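Local coordinates for B12-binding domain-containing protein (Kitasatospora setae, PDB 6WTE) that probably methylates its substrate as a cobalamin-dependent radical SAM enzyme, working by a non-radical route with bound cobalamin and a [4Fe-4S] cluster, at residues G159-R171 and A178-Q190. Sequence-based numbering, arbitrary orientation.
With EDO (1,2-ethanediol), chain I.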
# COMPACT_ATOMS: atom_id res chain seq x y z
N GLY A 159 3.21 27.95 2.57
CA GLY A 159 3.41 26.52 2.42
C GLY A 159 2.84 25.75 3.59
O GLY A 159 2.35 26.31 4.56
N ALA A 160 2.95 24.42 3.48
CA ALA A 160 2.39 23.53 4.48
C ALA A 160 3.29 23.46 5.71
O ALA A 160 4.51 23.30 5.58
CB ALA A 160 2.17 22.13 3.90
N VAL A 161 2.69 23.58 6.89
CA VAL A 161 3.39 23.54 8.17
C VAL A 161 2.62 22.63 9.11
O VAL A 161 1.38 22.66 9.13
CB VAL A 161 3.53 24.95 8.78
CG1 VAL A 161 4.31 24.89 10.09
CG2 VAL A 161 4.20 25.90 7.79
N ARG A 162 3.33 21.81 9.88
CA ARG A 162 2.70 20.81 10.72
C ARG A 162 2.67 21.24 12.19
O ARG A 162 3.66 21.75 12.72
CB ARG A 162 3.43 19.47 10.60
CG ARG A 162 2.74 18.31 11.26
CD ARG A 162 3.50 17.03 10.94
NE ARG A 162 2.98 15.85 11.62
CZ ARG A 162 3.64 15.21 12.58
NH1 ARG A 162 4.82 15.65 12.98
NH2 ARG A 162 3.11 14.12 13.14
N VAL A 163 1.53 21.02 12.83
CA VAL A 163 1.43 21.15 14.29
C VAL A 163 2.13 19.96 14.94
O VAL A 163 1.86 18.80 14.56
CB VAL A 163 -0.04 21.21 14.72
CG1 VAL A 163 -0.14 21.40 16.23
CG2 VAL A 163 -0.80 22.31 13.96
N PRO A 164 3.02 20.17 15.91
CA PRO A 164 3.75 19.05 16.50
C PRO A 164 2.81 18.10 17.21
O PRO A 164 1.79 18.52 17.80
CB PRO A 164 4.71 19.73 17.48
CG PRO A 164 4.78 21.15 17.05
CD PRO A 164 3.45 21.47 16.46
N PRO A 165 3.11 16.80 17.20
CA PRO A 165 2.31 15.87 17.99
C PRO A 165 2.53 16.16 19.47
O PRO A 165 3.57 16.70 19.86
CB PRO A 165 2.86 14.50 17.59
CG PRO A 165 4.26 14.77 17.18
CD PRO A 165 4.23 16.13 16.52
N ALA A 166 1.53 15.84 20.28
CA ALA A 166 1.67 16.04 21.72
C ALA A 166 2.44 14.90 22.37
O ALA A 166 3.09 15.11 23.40
CB ALA A 166 0.30 16.20 22.37
N VAL A 167 2.39 13.70 21.80
CA VAL A 167 3.13 12.55 22.30
C VAL A 167 4.49 12.53 21.62
O VAL A 167 4.60 12.28 20.42
CB VAL A 167 2.38 11.24 22.06
CG1 VAL A 167 3.24 10.05 22.47
CG2 VAL A 167 1.06 11.23 22.81
N LEU A 168 5.54 12.79 22.40
CA LEU A 168 6.90 12.81 21.89
C LEU A 168 7.68 11.62 22.43
O LEU A 168 7.39 11.12 23.53
CB LEU A 168 7.62 14.11 22.29
CG LEU A 168 6.97 15.42 21.82
CD1 LEU A 168 7.71 16.62 22.38
CD2 LEU A 168 6.93 15.47 20.30
N THR A 169 8.64 11.15 21.65
CA THR A 169 9.53 10.11 22.16
C THR A 169 10.49 10.71 23.19
O THR A 169 10.71 11.92 23.25
CB THR A 169 10.33 9.47 21.03
OG1 THR A 169 11.11 10.47 20.35
CG2 THR A 169 9.40 8.78 20.03
N VAL A 170 11.04 9.83 24.02
CA VAL A 170 11.90 10.23 25.13
C VAL A 170 13.23 9.51 25.01
O VAL A 170 13.26 8.28 24.83
CB VAL A 170 11.24 9.94 26.49
CG1 VAL A 170 12.12 10.43 27.63
CG2 VAL A 170 9.86 10.58 26.57
N ARG A 171 14.32 10.26 25.10
CA ARG A 171 15.67 9.71 25.17
C ARG A 171 16.39 10.37 26.34
O ARG A 171 16.39 11.60 26.45
CB ARG A 171 16.45 9.95 23.87
CG ARG A 171 17.95 9.79 24.04
CD ARG A 171 18.73 10.24 22.81
NE ARG A 171 18.59 9.30 21.70
CZ ARG A 171 17.78 9.49 20.67
NH1 ARG A 171 17.71 8.57 19.71
NH2 ARG A 171 17.03 10.58 20.59
N ALA A 178 9.69 17.30 17.70
CA ALA A 178 9.23 16.73 16.45
C ALA A 178 10.01 17.30 15.27
O ALA A 178 10.41 18.47 15.26
CB ALA A 178 7.73 17.00 16.26
N GLU A 179 10.20 16.45 14.27
CA GLU A 179 10.77 16.86 12.99
C GLU A 179 9.75 17.69 12.21
O GLU A 179 8.56 17.39 12.25
CB GLU A 179 11.16 15.63 12.18
CG GLU A 179 12.49 15.01 12.56
CD GLU A 179 13.62 15.50 11.69
OE1 GLU A 179 13.89 16.72 11.69
OE2 GLU A 179 14.22 14.67 10.97
N PRO A 180 10.18 18.75 11.52
CA PRO A 180 9.20 19.55 10.76
C PRO A 180 8.48 18.71 9.70
O PRO A 180 7.37 19.07 9.29
CB PRO A 180 10.05 20.65 10.13
CG PRO A 180 11.22 20.79 11.05
CD PRO A 180 11.49 19.41 11.58
N THR A 181 9.09 17.61 9.26
CA THR A 181 8.50 16.69 8.31
C THR A 181 7.63 15.64 8.99
O THR A 181 6.91 14.91 8.29
CB THR A 181 9.58 15.96 7.51
OG1 THR A 181 10.36 15.16 8.41
CG2 THR A 181 10.48 16.95 6.78
N GLY A 182 7.70 15.52 10.31
CA GLY A 182 7.03 14.44 11.00
C GLY A 182 7.51 13.06 10.62
O GLY A 182 6.78 12.08 10.80
N GLN A 183 8.74 12.94 10.11
CA GLN A 183 9.21 11.67 9.58
C GLN A 183 9.54 10.68 10.70
O GLN A 183 9.98 11.06 11.79
CB GLN A 183 10.44 11.89 8.70
CG GLN A 183 11.66 12.37 9.44
CD GLN A 183 12.80 12.68 8.50
OE1 GLN A 183 13.70 11.87 8.30
NE2 GLN A 183 12.75 13.85 7.90
N PHE A 184 9.29 9.41 10.41
CA PHE A 184 9.72 8.27 11.22
C PHE A 184 9.34 8.43 12.69
O PHE A 184 10.15 8.24 13.60
CB PHE A 184 11.23 8.04 11.08
CG PHE A 184 11.66 7.69 9.69
CD1 PHE A 184 11.40 6.43 9.17
CD2 PHE A 184 12.33 8.61 8.89
CE1 PHE A 184 11.79 6.09 7.88
CE2 PHE A 184 12.73 8.28 7.60
CZ PHE A 184 12.45 7.02 7.10
N GLU A 185 8.07 8.77 12.92
CA GLU A 185 7.47 8.77 14.25
C GLU A 185 6.73 7.46 14.49
O GLU A 185 6.33 6.78 13.54
CB GLU A 185 6.49 9.94 14.39
CG GLU A 185 7.16 11.31 14.28
CD GLU A 185 6.15 12.46 14.23
OE1 GLU A 185 4.93 12.19 14.19
OE2 GLU A 185 6.58 13.64 14.22
N PRO A 186 6.55 7.05 15.75
CA PRO A 186 5.81 5.79 16.00
C PRO A 186 4.36 5.84 15.56
O PRO A 186 3.85 4.85 15.02
CB PRO A 186 5.93 5.62 17.52
CG PRO A 186 7.18 6.39 17.90
CD PRO A 186 7.16 7.59 16.97
N ARG A 187 3.68 6.97 15.78
CA ARG A 187 2.30 7.23 15.41
C ARG A 187 1.29 6.31 16.10
O ARG A 187 0.11 6.29 15.71
CB ARG A 187 2.10 7.17 13.88
CG ARG A 187 3.13 8.01 13.12
CD ARG A 187 2.77 8.24 11.65
NE ARG A 187 3.99 8.42 10.88
CZ ARG A 187 4.71 9.54 10.87
NH1 ARG A 187 4.31 10.60 11.57
NH2 ARG A 187 5.83 9.60 10.17
N VAL A 188 1.71 5.59 17.14
CA VAL A 188 0.79 4.71 17.86
C VAL A 188 -0.38 5.51 18.44
O VAL A 188 -1.52 5.05 18.45
CB VAL A 188 1.54 3.92 18.94
CG1 VAL A 188 0.56 3.11 19.79
CG2 VAL A 188 2.57 3.00 18.31
N TRP A 189 -0.10 6.73 18.93
CA TRP A 189 -1.16 7.54 19.53
C TRP A 189 -2.25 7.90 18.52
O TRP A 189 -3.36 8.26 18.92
CB TRP A 189 -0.59 8.83 20.14
CG TRP A 189 -0.07 9.84 19.14
CD1 TRP A 189 1.21 9.97 18.69
CD2 TRP A 189 -0.82 10.88 18.50
NE1 TRP A 189 1.30 11.01 17.80
CE2 TRP A 189 0.07 11.58 17.66
CE3 TRP A 189 -2.16 11.27 18.55
CZ2 TRP A 189 -0.34 12.66 16.88
CZ3 TRP A 189 -2.57 12.35 17.76
CH2 TRP A 189 -1.66 13.03 16.94
N GLN A 190 -1.95 7.81 17.22
CA GLN A 190 -2.92 8.16 16.19
C GLN A 190 -3.89 7.02 15.90
O GLN A 190 -4.91 7.26 15.24
CB GLN A 190 -2.19 8.54 14.90
CG GLN A 190 -1.20 9.71 15.07
CD GLN A 190 -0.41 10.03 13.82
OE1 GLN A 190 0.73 10.49 13.89
NE2 GLN A 190 -1.02 9.82 12.65
C1 EDO I . 9.01 13.20 18.11
O1 EDO I . 9.27 12.89 19.49
C2 EDO I . 7.69 12.57 17.69
O2 EDO I . 7.79 11.14 17.79
O HOH W 1 6.21 21.49 9.40
O HOH W 2 6.30 18.15 12.82
O HOH W 3 1.59 12.02 11.96
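A salt-bridge network of Arg162, Glu185 and Arg187 joins the end of edge strand 159-162 to the loop 178-190. Arg162 grips Glu185 end-on. Its NH1 lies 2.9 Å from Glu185 OE2, and its NH2 bonds to OE1. Both bonds use the syn side of the carboxylate but are bent, and the two flat groups are turned 45° apart. Arg162 reaches this far because CG is anti to the backbone N (chi1 -171°) and the chain runs extended to NE. Arg187 NH1 holds Glu185 OE1 at 3.1 Å, so this oxygen is shared by two arginines. Arg187 also clamps Gly182 O with NH1 and NH2, in the carbonyl plane. Strand 159-162 is one of the two edge strands of the mixed sheet that includes the B12-binding domain strands, and the side chain of Gln190, in the loop's 3-10 turn, is about 7 Å from the bound cobalamin. Water links Arg162 NH1 to Glu179 O in the type I turn 179-182. Beside the charges lies an apolar patch. Pro165 CD meets Ala178 CB at 3.6 Å, while Pro165 CB approaches Trp189 CZ2 at 3.8 Å. Val167 CB sits 3.8 Å from Trp189 CD1. An ethanediol, probably from the crystallisation liquor, accepts from Thr169 N through O1.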